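Local atomic coordinates of uncharacterized protein (Bacteroides uniformis, PDB entry 4IYK), a protein that is of unknown function but probably binds carbohydrate, and joins a transthyretin-like N-terminal domain to a C-terminal domain of the E-set, immunoglobulin-like kind. Residues Y106-S111 and S126-K131; V134-I139 and I201-D206; L22-G27 and K102-I107; G31-N36 and I57-E62; F77-F82 and V210-H215. One frame throughout, in Å; residues are numbered along the deposited sequence.

How the contacts relate
Contacts 3 and 4 lie in the N-terminal, transthyretin-like part of this all-beta chain, contacts 1 and 2 in the C-terminal, E-set-like part, and contact 5 bridges the two. Along the chain, strand 95-103 of contact 3 leads through a short link into strand 107-117 of contact 1, so the two share Tyr106 and Ile107, and Arg108 reaches back to Asp23 in a salt bridge. Contacts 1 and 2, with centres about 9 Å apart, belong to different sheets that pack through Ile107, Leu127, Leu136 and Ala205. Contact 4 stands farther off, its centre about 18 Å from that of contact 1, yet Gly31 meets Asn81 of contact 5. Contact 5 and the Arg108-Asp23 bridge join the domains; the others build the parts beside the junction.

Contact 1. Residues Y106-S111 and S126-K131; sequences YIRVKS and SLEAGK
Strands 107-110 and 126-129 run antiparallel as arms of one beta hairpin, their axes 4.5 Å apart, with Arg108 opposite Glu128 and Lys110 opposite Ser126 as hydrogen-bonded pairs. Gly130 N carries the ladder on to Tyr106 O (2.7 Å). On the apolar face, Leu127 CD2 touches Ile107 CG2 (3.7 Å) and Val109 CG2 (3.9 Å), and the same face packs against the sheet that holds Leu136 and Ala203. The other face is charged. Glu128 stretches out with CG anti to N (chi1 -177°), and its OE2 takes a bent salt bridge from Arg108 NH1 (3.2 Å) on the anti lone pair, guanidinium and carboxylate planes 55° apart. Lys110 doubles back so that CE lies 3.7 Å from Glu128 OE1, and a water links its NZ to that oxygen. Another water joins Arg108 NH1 to Gly130 O. Because Arg108 NE is held by Asp23 OD2, the guanidinium meets two carboxylates, which would favour its charge and tie the hairpin to the end of strand 15-23.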
# COMPACT_ATOMS: atom_id res chain seq x y z
N TYR A 106 -7.27 -6.50 -1.03
CA TYR A 106 -8.64 -6.42 -0.53
C TYR A 106 -9.44 -5.43 -1.36
O TYR A 106 -10.60 -5.67 -1.68
CB TYR A 106 -8.65 -6.03 0.96
CG TYR A 106 -7.91 -7.01 1.85
CD1 TYR A 106 -8.20 -8.38 1.80
CD2 TYR A 106 -6.94 -6.58 2.75
CE1 TYR A 106 -7.52 -9.29 2.59
CE2 TYR A 106 -6.25 -7.49 3.55
CZ TYR A 106 -6.55 -8.84 3.47
OH TYR A 106 -5.88 -9.75 4.25
N ILE A 107 -8.80 -4.32 -1.74
CA ILE A 107 -9.39 -3.25 -2.52
C ILE A 107 -8.41 -2.80 -3.62
O ILE A 107 -7.22 -2.64 -3.36
CB ILE A 107 -9.74 -2.04 -1.58
CG1 ILE A 107 -10.86 -2.41 -0.57
CG2 ILE A 107 -10.10 -0.75 -2.39
CD1 ILE A 107 -11.13 -1.37 0.47
N ARG A 108 -8.96 -2.49 -4.82
CA ARG A 108 -8.22 -1.88 -5.92
C ARG A 108 -8.71 -0.44 -6.07
O ARG A 108 -9.91 -0.23 -6.14
CB ARG A 108 -8.44 -2.65 -7.23
CG ARG A 108 -7.79 -4.01 -7.29
CD ARG A 108 -8.08 -4.73 -8.61
NE ARG A 108 -7.50 -6.07 -8.55
CZ ARG A 108 -8.15 -7.19 -8.28
NH1 ARG A 108 -9.47 -7.19 -8.18
NH2 ARG A 108 -7.49 -8.34 -8.18
N VAL A 109 -7.80 0.56 -6.11
CA VAL A 109 -8.23 1.94 -6.34
C VAL A 109 -8.29 2.14 -7.85
O VAL A 109 -7.29 1.91 -8.53
CB VAL A 109 -7.37 3.01 -5.65
CG1 VAL A 109 -7.90 4.40 -5.95
CG2 VAL A 109 -7.31 2.78 -4.14
N LYS A 110 -9.46 2.53 -8.37
CA LYS A 110 -9.63 2.68 -9.81
C LYS A 110 -9.73 4.14 -10.25
O LYS A 110 -10.32 4.98 -9.56
CB LYS A 110 -10.87 1.92 -10.31
CG LYS A 110 -10.90 0.42 -9.93
CD LYS A 110 -9.67 -0.38 -10.41
CE LYS A 110 -9.65 -0.71 -11.89
NZ LYS A 110 -8.41 -1.45 -12.26
N SER A 111 -9.20 4.39 -11.47
CA SER A 111 -9.16 5.70 -12.12
C SER A 111 -8.69 6.80 -11.12
O SER A 111 -9.37 7.82 -11.00
CB SER A 111 -10.53 6.03 -12.71
OG SER A 111 -10.89 5.04 -13.66
N SER A 126 -12.57 5.60 -7.85
CA SER A 126 -13.51 4.51 -7.67
C SER A 126 -12.79 3.39 -6.96
O SER A 126 -11.56 3.39 -6.89
CB SER A 126 -14.06 4.05 -9.03
OG SER A 126 -15.09 4.92 -9.45
N LEU A 127 -13.54 2.41 -6.47
CA LEU A 127 -13.00 1.26 -5.76
C LEU A 127 -13.59 -0.02 -6.27
O LEU A 127 -14.76 -0.06 -6.68
CB LEU A 127 -13.22 1.36 -4.23
CG LEU A 127 -12.63 2.59 -3.52
CD1 LEU A 127 -13.10 2.64 -2.08
CD2 LEU A 127 -11.13 2.60 -3.56
N GLU A 128 -12.79 -1.07 -6.21
CA GLU A 128 -13.17 -2.41 -6.62
C GLU A 128 -12.76 -3.37 -5.50
O GLU A 128 -11.65 -3.28 -4.99
CB GLU A 128 -12.46 -2.70 -7.95
CG GLU A 128 -12.75 -4.02 -8.60
CD GLU A 128 -11.93 -4.16 -9.86
OE1 GLU A 128 -12.03 -3.28 -10.75
OE2 GLU A 128 -11.11 -5.11 -9.93
N ALA A 129 -13.67 -4.25 -5.10
CA ALA A 129 -13.38 -5.23 -4.06
C ALA A 129 -12.59 -6.41 -4.65
O ALA A 129 -12.91 -6.86 -5.76
CB ALA A 129 -14.68 -5.72 -3.44
N GLY A 130 -11.59 -6.89 -3.90
CA GLY A 130 -10.77 -8.06 -4.26
C GLY A 130 -11.61 -9.33 -4.29
O GLY A 130 -11.41 -10.18 -5.15
N LYS A 131 -12.56 -9.44 -3.34
CA LYS A 131 -13.57 -10.50 -3.22
C LYS A 131 -14.91 -9.83 -2.86
O LYS A 131 -14.88 -8.73 -2.29
CB LYS A 131 -13.17 -11.59 -2.21
CG LYS A 131 -12.02 -12.47 -2.69
CD LYS A 131 -11.74 -13.58 -1.70
CE LYS A 131 -10.41 -14.22 -1.98
NZ LYS A 131 -10.07 -15.26 -0.98
O HOH W 1 -10.50 -9.71 -7.79
O HOH W 2 -9.74 -4.05 -12.53

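Contact 2. Residues V134-I139 and I201-D206; sequences VKLKEI and IGALAD
A classic beta bulge marks this antiparallel pairing of strands 135-144 and 196-206 in the immunoglobulin-like, E-set domain: Lys137 and Glu138 both face Leu204. Leu204 O accepts two bonds, from Lys137 N (2.9 Å), nearly along the C=O axis, and from Glu138 N (3.2 Å), in the carbonyl plane on a lone pair. Glu138 O returns a bond to Leu204 N, while Lys135 and Asp206 pair beyond the bulge. The extra residue sets Lys137 and Glu138 on the same face, both beside Leu204: its CD2 lies near Lys137 CD (4.1 Å) and Glu138 CD (3.9 Å), all three side chains pointing the same way. Leu204 reaches there with CG anti to N (chi1 -175°). Leu136 turns to the opposite face and packs on Ile107 and Leu127 of the facing sheet. Asp206 OD2 has its hydrogen-bond partner in Ser169 OG. At the far end of the pairing, Val134 CG1 presses against Ala205 CB at 3.6 Å.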
# COMPACT_ATOMS: atom_id res chain seq x y z
N VAL A 134 -15.63 -8.38 0.75
CA VAL A 134 -14.91 -7.19 1.20
C VAL A 134 -15.81 -5.96 1.29
O VAL A 134 -16.50 -5.64 0.33
CB VAL A 134 -13.66 -6.85 0.32
CG1 VAL A 134 -12.91 -5.65 0.88
CG2 VAL A 134 -12.73 -8.05 0.18
N LYS A 135 -15.73 -5.26 2.44
CA LYS A 135 -16.42 -4.00 2.71
C LYS A 135 -15.41 -2.87 2.93
O LYS A 135 -14.21 -3.11 3.13
CB LYS A 135 -17.38 -4.14 3.91
CG LYS A 135 -18.50 -5.15 3.66
CD LYS A 135 -19.61 -5.05 4.72
CE LYS A 135 -20.75 -4.18 4.26
NZ LYS A 135 -21.93 -4.29 5.16
N LEU A 136 -15.88 -1.62 2.86
CA LEU A 136 -15.06 -0.42 3.01
C LEU A 136 -15.19 0.18 4.40
O LEU A 136 -16.30 0.48 4.84
CB LEU A 136 -15.47 0.61 1.95
CG LEU A 136 -14.69 1.95 1.93
CD1 LEU A 136 -13.24 1.75 1.49
CD2 LEU A 136 -15.37 2.92 0.99
N LYS A 137 -14.06 0.38 5.08
CA LYS A 137 -13.99 0.95 6.44
C LYS A 137 -13.56 2.42 6.39
O LYS A 137 -14.18 3.26 7.05
CB LYS A 137 -13.03 0.12 7.30
CG LYS A 137 -13.15 0.35 8.80
CD LYS A 137 -12.12 -0.47 9.56
CE LYS A 137 -12.08 -0.15 11.04
NZ LYS A 137 -10.91 -0.79 11.72
N GLU A 138 -12.50 2.75 5.63
CA GLU A 138 -11.98 4.12 5.54
C GLU A 138 -11.44 4.48 4.15
O GLU A 138 -10.93 3.62 3.43
CB GLU A 138 -10.82 4.34 6.54
CG GLU A 138 -11.16 4.23 8.02
CD GLU A 138 -9.99 4.35 8.98
OE1 GLU A 138 -8.97 4.96 8.60
OE2 GLU A 138 -10.10 3.84 10.12
N ILE A 139 -11.46 5.80 3.83
CA ILE A 139 -10.82 6.38 2.64
C ILE A 139 -10.05 7.62 3.13
O ILE A 139 -10.50 8.33 4.05
CB ILE A 139 -11.72 6.67 1.40
CG1 ILE A 139 -12.90 7.61 1.74
CG2 ILE A 139 -12.18 5.35 0.73
CD1 ILE A 139 -13.58 8.31 0.53
N ILE A 201 -3.84 8.38 -2.42
CA ILE A 201 -5.18 7.89 -2.06
C ILE A 201 -5.00 6.52 -1.39
O ILE A 201 -4.34 5.67 -1.98
CB ILE A 201 -6.09 7.74 -3.31
CG1 ILE A 201 -6.35 9.09 -3.99
CG2 ILE A 201 -7.44 7.00 -2.96
CD1 ILE A 201 -6.71 8.97 -5.50
N GLY A 202 -5.61 6.34 -0.23
CA GLY A 202 -5.64 5.08 0.49
C GLY A 202 -7.07 4.61 0.76
O GLY A 202 -7.98 5.43 0.96
N ALA A 203 -7.29 3.30 0.81
CA ALA A 203 -8.59 2.71 1.13
C ALA A 203 -8.37 1.52 2.03
O ALA A 203 -7.61 0.63 1.69
CB ALA A 203 -9.34 2.30 -0.13
N LEU A 204 -9.00 1.57 3.21
CA LEU A 204 -8.91 0.54 4.24
C LEU A 204 -10.16 -0.36 4.20
O LEU A 204 -11.28 0.10 4.44
CB LEU A 204 -8.70 1.16 5.64
CG LEU A 204 -8.48 0.16 6.81
CD1 LEU A 204 -7.17 -0.62 6.64
CD2 LEU A 204 -8.51 0.88 8.19
N ALA A 205 -9.95 -1.64 3.92
CA ALA A 205 -11.03 -2.63 3.88
C ALA A 205 -11.37 -3.16 5.27
O ALA A 205 -10.60 -3.00 6.21
CB ALA A 205 -10.65 -3.79 2.98
N ASP A 206 -12.51 -3.85 5.37
CA ASP A 206 -13.01 -4.59 6.51
C ASP A 206 -13.22 -6.03 6.00
O ASP A 206 -14.00 -6.24 5.06
CB ASP A 206 -14.28 -3.90 7.05
CG ASP A 206 -15.01 -4.65 8.14
OD1 ASP A 206 -14.33 -5.30 8.98
OD2 ASP A 206 -16.25 -4.57 8.18

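Contact 3. Residues L22-G27 and K102-I107; sequences LDEQTG and KVIPYI. With EDO (1,2-ethanediol), chain I.
With CG anti to N (chi1 -173°), Asp23 brings its carboxylate back to the other segment, where OD2 rests on the Pro105 ring, 3.3 Å from Pro105 CG and 3.6 Å from Pro105 CD, the two side chains crossing at about a right angle. The frame is a parallel pairing of strands 15-23 and 95-103 in the transthyretin-like domain, closed by an Asx turn at Asp23. Leu22 O takes Val103 N at 2.8 Å, and Val103 O takes Glu24 N, a nearly straight bond of 2.8 Å. Val103 packs CG2 against Leu22 O because its chi1 of -48° sets that methyl between N and the carbonyl carbon. Beyond Asp23 the 22-27 segment turns. Asp23 OD1 grips two amides there, Gln25 N (2.8 Å) nearly head-on to the C-O bond and Thr26 N (3.1 Å) from above the carboxylate plane, which fixes the rotation of the group. Its other oxygen, OD2, is held by Arg108 NE in a salt bridge to the next hairpin. Glu24 bends at chi2 and lies alongside Ile104. At the edge, an ethanediol, probably from the crystallisation liquor, gives its O1 proton to Lys102 O at 2.9 Å.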
# COMPACT_ATOMS: atom_id res chain seq x y z
N LEU A 22 2.67 -8.21 -6.96
CA LEU A 22 1.81 -7.92 -8.11
C LEU A 22 0.38 -8.43 -7.91
O LEU A 22 0.15 -9.50 -7.35
CB LEU A 22 2.38 -8.57 -9.39
CG LEU A 22 3.78 -8.17 -9.83
CD1 LEU A 22 4.23 -9.01 -11.04
CD2 LEU A 22 3.87 -6.65 -10.12
N ASP A 23 -0.57 -7.66 -8.45
CA ASP A 23 -1.98 -8.02 -8.45
C ASP A 23 -2.15 -9.19 -9.43
O ASP A 23 -1.81 -9.06 -10.61
CB ASP A 23 -2.78 -6.79 -8.88
CG ASP A 23 -4.28 -6.94 -8.77
OD1 ASP A 23 -4.82 -7.94 -9.29
OD2 ASP A 23 -4.93 -6.02 -8.25
N GLU A 24 -2.60 -10.34 -8.94
CA GLU A 24 -2.82 -11.55 -9.74
C GLU A 24 -3.75 -11.28 -10.96
O GLU A 24 -3.59 -11.90 -12.01
CB GLU A 24 -3.41 -12.66 -8.83
CG GLU A 24 -4.33 -13.68 -9.48
CD GLU A 24 -5.59 -13.94 -8.69
OE1 GLU A 24 -6.54 -13.12 -8.77
OE2 GLU A 24 -5.62 -14.95 -7.95
N GLN A 25 -4.73 -10.35 -10.79
CA GLN A 25 -5.70 -10.06 -11.85
C GLN A 25 -5.17 -9.03 -12.86
O GLN A 25 -5.21 -9.32 -14.04
CB GLN A 25 -7.04 -9.59 -11.26
CG GLN A 25 -8.18 -9.45 -12.29
CD GLN A 25 -9.42 -8.88 -11.65
OE1 GLN A 25 -10.15 -9.58 -10.93
NE2 GLN A 25 -9.69 -7.60 -11.87
N THR A 26 -4.73 -7.85 -12.40
CA THR A 26 -4.29 -6.77 -13.29
C THR A 26 -2.78 -6.78 -13.65
O THR A 26 -2.39 -6.05 -14.57
CB THR A 26 -4.61 -5.39 -12.66
OG1 THR A 26 -3.74 -5.15 -11.56
CG2 THR A 26 -6.07 -5.25 -12.24
N GLY A 27 -1.95 -7.49 -12.88
CA GLY A 27 -0.50 -7.49 -13.09
C GLY A 27 0.22 -6.23 -12.63
O GLY A 27 1.43 -6.11 -12.83
N LYS A 102 2.17 -13.02 -6.70
CA LYS A 102 0.84 -12.72 -7.25
C LYS A 102 -0.18 -12.77 -6.10
O LYS A 102 -0.28 -13.77 -5.40
CB LYS A 102 0.45 -13.70 -8.37
CG LYS A 102 1.54 -13.90 -9.44
CD LYS A 102 1.42 -12.94 -10.61
CE LYS A 102 2.30 -13.37 -11.77
NZ LYS A 102 1.78 -14.59 -12.47
N VAL A 103 -0.92 -11.68 -5.88
CA VAL A 103 -1.80 -11.54 -4.72
C VAL A 103 -3.19 -11.02 -5.11
O VAL A 103 -3.40 -10.52 -6.22
CB VAL A 103 -1.12 -10.60 -3.66
CG1 VAL A 103 0.34 -10.99 -3.40
CG2 VAL A 103 -1.23 -9.12 -4.03
N ILE A 104 -4.14 -11.12 -4.17
CA ILE A 104 -5.49 -10.59 -4.31
C ILE A 104 -5.59 -9.46 -3.31
O ILE A 104 -5.71 -9.75 -2.11
CB ILE A 104 -6.63 -11.66 -4.09
CG1 ILE A 104 -6.55 -12.80 -5.13
CG2 ILE A 104 -8.03 -10.99 -4.08
CD1 ILE A 104 -7.35 -14.09 -4.73
N PRO A 105 -5.48 -8.16 -3.75
CA PRO A 105 -5.63 -7.06 -2.78
C PRO A 105 -7.05 -7.03 -2.24
O PRO A 105 -7.96 -7.51 -2.93
CB PRO A 105 -5.33 -5.80 -3.62
CG PRO A 105 -5.66 -6.17 -5.01
CD PRO A 105 -5.40 -7.67 -5.14
N TYR A 106 -7.27 -6.50 -1.03
CA TYR A 106 -8.64 -6.42 -0.53
C TYR A 106 -9.44 -5.43 -1.36
O TYR A 106 -10.60 -5.67 -1.68
CB TYR A 106 -8.65 -6.03 0.96
CG TYR A 106 -7.91 -7.01 1.85
CD1 TYR A 106 -8.20 -8.38 1.80
CD2 TYR A 106 -6.94 -6.58 2.75
CE1 TYR A 106 -7.52 -9.29 2.59
CE2 TYR A 106 -6.25 -7.49 3.55
CZ TYR A 106 -6.55 -8.84 3.47
OH TYR A 106 -5.88 -9.75 4.25
N ILE A 107 -8.80 -4.32 -1.74
CA ILE A 107 -9.39 -3.25 -2.52
C ILE A 107 -8.41 -2.80 -3.62
O ILE A 107 -7.22 -2.64 -3.36
CB ILE A 107 -9.74 -2.04 -1.58
CG1 ILE A 107 -10.86 -2.41 -0.57
CG2 ILE A 107 -10.10 -0.75 -2.39
CD1 ILE A 107 -11.13 -1.37 0.47
C1 EDO I . 1.38 -17.23 -5.41
O1 EDO I . 0.10 -16.62 -5.58
C2 EDO I . 2.51 -16.18 -5.66
O2 EDO I . 3.75 -16.79 -5.41

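Contact 4. Residues G31-N36 and I57-E62; sequences GSDMEN and ITNTGE
Asn59 holds the 31-36 loop through its backbone and its side chain. Its backbone O accepts Ser32 N (3.1 Å), and its side-chain OD1 accepts the amide N of selenomethionine 34 (Met34) at 2.7 Å, the donor tilted 31° from the carbonyl plane. The other half of the amide is also used: ND2 gives a proton to a water that in turn donates to Asp33 OD1, so this carboxylate and the amide share one bridge. Asp33 OD2 is bonded to Tyr217 OH, and Ser32 O accepts Arg200 NH1, both from the C-terminal part of the chain. A second water joins Ile57 N to Met34 O, each about 2.8 Å away. The long side chain of Met34, extended beyond CG, runs across Ile57 and Thr58, with CG 3.1 Å from Ile57 O and CE 4.1 Å from Thr58 CG2. Asn59 itself sits in a type I turn from Thr58 to Gly61, closed by Gly61 N to Thr58 O, and Glu62 O takes both Thr58 N and Thr58 OG1 (2.6 Å). An alanine here in place of Asn59 would take away the amide and would probably leave Met34 N and the water at Asp33 without their mates. Two loops without regular strand bonding are thus joined largely by polar atoms, with one amide doing the work of both donor and acceptor.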
# COMPACT_ATOMS: atom_id res chain seq x y z
N GLY A 31 1.03 -1.58 -3.89
CA GLY A 31 1.75 -0.74 -2.95
C GLY A 31 1.25 -0.84 -1.53
O GLY A 31 0.08 -1.16 -1.30
N SER A 32 2.13 -0.56 -0.57
CA SER A 32 1.82 -0.59 0.86
C SER A 32 2.73 0.41 1.58
O SER A 32 3.19 1.36 0.94
CB SER A 32 2.01 -2.02 1.40
OG SER A 32 1.61 -2.13 2.76
N ASP A 33 2.95 0.25 2.89
CA ASP A 33 3.88 1.06 3.66
C ASP A 33 5.03 0.15 4.02
O ASP A 33 4.76 -0.97 4.45
CB ASP A 33 3.22 1.66 4.92
CG ASP A 33 2.07 2.60 4.64
OD1 ASP A 33 2.33 3.81 4.48
OD2 ASP A 33 0.91 2.14 4.69
N MSE A 34 6.31 0.57 3.84
CA MSE A 34 7.46 -0.30 4.18
C MSE A 34 7.42 -0.74 5.64
O MSE A 34 7.66 -1.91 5.96
CB MSE A 34 8.82 0.38 3.87
CG MSE A 34 9.93 -0.65 3.77
SE MSE A 34 11.48 0.02 2.82
CE MSE A 34 12.32 -1.65 2.44
N GLU A 35 7.09 0.21 6.52
CA GLU A 35 6.92 -0.05 7.95
C GLU A 35 5.42 -0.07 8.25
O GLU A 35 4.72 0.81 7.77
CB GLU A 35 7.65 1.03 8.75
CG GLU A 35 7.45 0.92 10.24
CD GLU A 35 8.04 2.08 11.02
OE1 GLU A 35 7.57 3.23 10.86
OE2 GLU A 35 8.97 1.83 11.81
N ASN A 36 4.93 -1.07 9.01
CA ASN A 36 3.52 -1.21 9.40
C ASN A 36 2.62 -1.42 8.17
O ASN A 36 1.51 -0.89 8.09
CB ASN A 36 3.05 0.01 10.26
CG ASN A 36 3.76 0.06 11.59
OD1 ASN A 36 3.85 -0.94 12.29
ND2 ASN A 36 4.36 1.19 11.92
N ILE A 57 9.56 -4.51 2.13
CA ILE A 57 9.16 -4.17 0.75
C ILE A 57 9.02 -2.66 0.65
O ILE A 57 8.33 -2.06 1.47
CB ILE A 57 7.81 -4.90 0.40
CG1 ILE A 57 7.80 -6.40 0.80
CG2 ILE A 57 7.41 -4.73 -1.08
CD1 ILE A 57 6.33 -7.06 0.99
N THR A 58 9.65 -2.04 -0.35
CA THR A 58 9.49 -0.59 -0.55
C THR A 58 8.00 -0.30 -0.84
O THR A 58 7.27 -1.20 -1.27
CB THR A 58 10.41 -0.04 -1.64
OG1 THR A 58 9.96 -0.49 -2.94
CG2 THR A 58 11.89 -0.36 -1.39
N ASN A 59 7.57 0.95 -0.62
CA ASN A 59 6.18 1.37 -0.76
C ASN A 59 5.54 1.06 -2.13
O ASN A 59 4.35 0.87 -2.19
CB ASN A 59 6.07 2.88 -0.47
CG ASN A 59 6.08 3.13 1.01
OD1 ASN A 59 6.64 2.35 1.78
ND2 ASN A 59 5.50 4.20 1.45
N THR A 60 6.33 1.04 -3.22
CA THR A 60 5.78 0.78 -4.57
C THR A 60 5.33 -0.69 -4.75
O THR A 60 4.56 -0.99 -5.68
CB THR A 60 6.83 1.11 -5.63
OG1 THR A 60 7.93 0.22 -5.42
CG2 THR A 60 7.30 2.59 -5.61
N GLY A 61 5.85 -1.58 -3.90
CA GLY A 61 5.61 -3.02 -3.97
C GLY A 61 6.84 -3.77 -4.48
O GLY A 61 6.82 -4.99 -4.60
N GLU A 62 7.93 -3.05 -4.75
CA GLU A 62 9.20 -3.68 -5.15
C GLU A 62 10.04 -3.96 -3.92
O GLU A 62 10.13 -3.12 -3.02
CB GLU A 62 9.96 -2.78 -6.13
CG GLU A 62 9.31 -2.75 -7.50
CD GLU A 62 9.58 -1.51 -8.33
OE1 GLU A 62 9.45 -0.39 -7.80
OE2 GLU A 62 9.85 -1.67 -9.55
O HOH W 3 4.94 4.59 4.36
O HOH W 4 7.76 -4.15 4.25

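Contact 5. Residues F77-F82 and V210-H215; sequences FENGNF and VGTVRH. With EDO (1,2-ethanediol), chain E.
Asn79 OD1 meets Thr212 N at 2.7 Å where a loop of the transthyretin-like domain meets a loop of the immunoglobulin-like, E-set one. Among the hydrogen bonds, Gly80 O takes Arg214 N, and Asn81 ND2 gives a straight bond to His215 O (2.8 Å, 166°) that lies in the plane of the amide. Asn81 can do so because its chi1 of 66° sets CG between N and the carbonyl carbon, and it has a further acceptor in Gly31 O. Thr212 OG1 stands 3.1 Å from Asn79 OD1, at best a weak bond. Waters add two bridges: one accepts Asn79 N and donates to Val210 O, the other accepts Arg214 NE (2.7 Å) and donates to Asn79 O. Among van der Waals contacts, Arg214 bends at chi2 and lays CG 3.3 Å from Asn79 O, while Asn81 CB packs by Arg214 O; Val213 and His215 also touch Leu204. An alanine in place of Arg214 would remove the guanidinium and CG, and the water at Asn79 O would probably lose its donor, opening a gap beside that carbonyl. The last partner is an ethanediol, probably from the crystallisation liquor: it accepts Arg214 NH1 in the guanidinium plane through O2 (2.7 Å) and donates from O1 to Val213 O (2.7 Å).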
# COMPACT_ATOMS: atom_id res chain seq x y z
N PHE A 77 2.73 -14.78 4.14
CA PHE A 77 2.14 -13.44 4.08
C PHE A 77 0.97 -13.39 5.02
O PHE A 77 0.08 -14.24 4.94
CB PHE A 77 1.70 -13.07 2.67
CG PHE A 77 2.84 -12.91 1.71
CD1 PHE A 77 3.58 -11.73 1.68
CD2 PHE A 77 3.18 -13.94 0.85
CE1 PHE A 77 4.64 -11.58 0.78
CE2 PHE A 77 4.25 -13.78 -0.04
CZ PHE A 77 4.97 -12.61 -0.07
N GLU A 78 0.98 -12.42 5.94
CA GLU A 78 -0.09 -12.21 6.92
C GLU A 78 -0.16 -10.74 7.32
O GLU A 78 0.84 -10.03 7.21
CB GLU A 78 0.09 -13.09 8.16
CG GLU A 78 1.44 -12.99 8.86
CD GLU A 78 1.62 -13.89 10.07
OE1 GLU A 78 0.95 -14.94 10.16
OE2 GLU A 78 2.48 -13.56 10.91
N ASN A 79 -1.34 -10.31 7.80
CA ASN A 79 -1.65 -8.97 8.31
C ASN A 79 -1.25 -7.84 7.34
O ASN A 79 -0.73 -6.81 7.76
CB ASN A 79 -1.02 -8.76 9.68
CG ASN A 79 -1.56 -9.73 10.70
OD1 ASN A 79 -2.76 -9.83 10.93
ND2 ASN A 79 -0.69 -10.52 11.27
N GLY A 80 -1.50 -8.07 6.06
CA GLY A 80 -1.17 -7.12 5.02
C GLY A 80 -2.39 -6.47 4.43
O GLY A 80 -3.41 -6.32 5.11
N ASN A 81 -2.30 -6.08 3.17
CA ASN A 81 -3.41 -5.46 2.45
C ASN A 81 -3.87 -6.37 1.28
O ASN A 81 -4.57 -5.92 0.36
CB ASN A 81 -3.04 -4.05 1.97
CG ASN A 81 -1.97 -3.96 0.93
OD1 ASN A 81 -1.55 -4.98 0.32
ND2 ASN A 81 -1.58 -2.71 0.61
N PHE A 82 -3.48 -7.65 1.34
CA PHE A 82 -3.91 -8.64 0.38
C PHE A 82 -4.19 -9.92 1.13
O PHE A 82 -3.72 -10.08 2.27
CB PHE A 82 -2.90 -8.82 -0.77
CG PHE A 82 -1.48 -9.19 -0.39
CD1 PHE A 82 -1.13 -10.51 -0.14
CD2 PHE A 82 -0.48 -8.22 -0.38
CE1 PHE A 82 0.18 -10.85 0.19
CE2 PHE A 82 0.83 -8.56 -0.05
CZ PHE A 82 1.16 -9.87 0.22
N VAL A 210 -8.37 -12.72 8.42
CA VAL A 210 -7.13 -12.27 7.84
C VAL A 210 -6.33 -11.42 8.81
O VAL A 210 -5.36 -10.78 8.40
CB VAL A 210 -7.41 -11.54 6.50
CG1 VAL A 210 -8.24 -12.44 5.57
CG2 VAL A 210 -8.10 -10.20 6.72
N GLY A 211 -6.70 -11.44 10.09
CA GLY A 211 -6.01 -10.66 11.11
C GLY A 211 -6.15 -9.17 10.87
O GLY A 211 -7.24 -8.70 10.52
N THR A 212 -5.07 -8.44 10.99
CA THR A 212 -5.12 -6.99 10.83
C THR A 212 -5.03 -6.58 9.34
O THR A 212 -4.06 -6.89 8.63
CB THR A 212 -4.12 -6.28 11.74
OG1 THR A 212 -2.82 -6.80 11.53
CG2 THR A 212 -4.48 -6.44 13.21
N VAL A 213 -6.07 -5.86 8.90
CA VAL A 213 -6.19 -5.36 7.54
C VAL A 213 -5.44 -4.04 7.46
O VAL A 213 -5.59 -3.20 8.34
CB VAL A 213 -7.67 -5.21 7.11
CG1 VAL A 213 -7.80 -4.55 5.74
CG2 VAL A 213 -8.39 -6.56 7.13
N ARG A 214 -4.64 -3.88 6.39
CA ARG A 214 -3.86 -2.67 6.11
C ARG A 214 -4.42 -1.98 4.87
O ARG A 214 -5.11 -2.62 4.07
CB ARG A 214 -2.36 -3.00 5.91
CG ARG A 214 -1.68 -3.68 7.11
CD ARG A 214 -1.65 -2.78 8.31
NE ARG A 214 -0.65 -3.19 9.30
CZ ARG A 214 -0.32 -2.47 10.37
NH1 ARG A 214 -0.91 -1.30 10.61
NH2 ARG A 214 0.62 -2.90 11.20
N HIS A 215 -4.12 -0.68 4.71
CA HIS A 215 -4.60 0.09 3.57
C HIS A 215 -4.10 -0.41 2.25
O HIS A 215 -2.93 -0.82 2.11
CB HIS A 215 -4.14 1.58 3.66
CG HIS A 215 -4.81 2.39 4.72
ND1 HIS A 215 -4.40 2.33 6.02
CD2 HIS A 215 -5.79 3.31 4.60
CE1 HIS A 215 -5.17 3.18 6.68
NE2 HIS A 215 -5.99 3.83 5.86
C1 EDO E . -5.30 -0.40 9.91
O1 EDO E . -4.87 -1.65 10.41
C2 EDO E . -4.13 0.62 9.92
O2 EDO E . -2.91 0.03 9.49
O HOH W 5 -3.64 -12.02 7.17
O HOH W 6 0.07 -5.63 10.20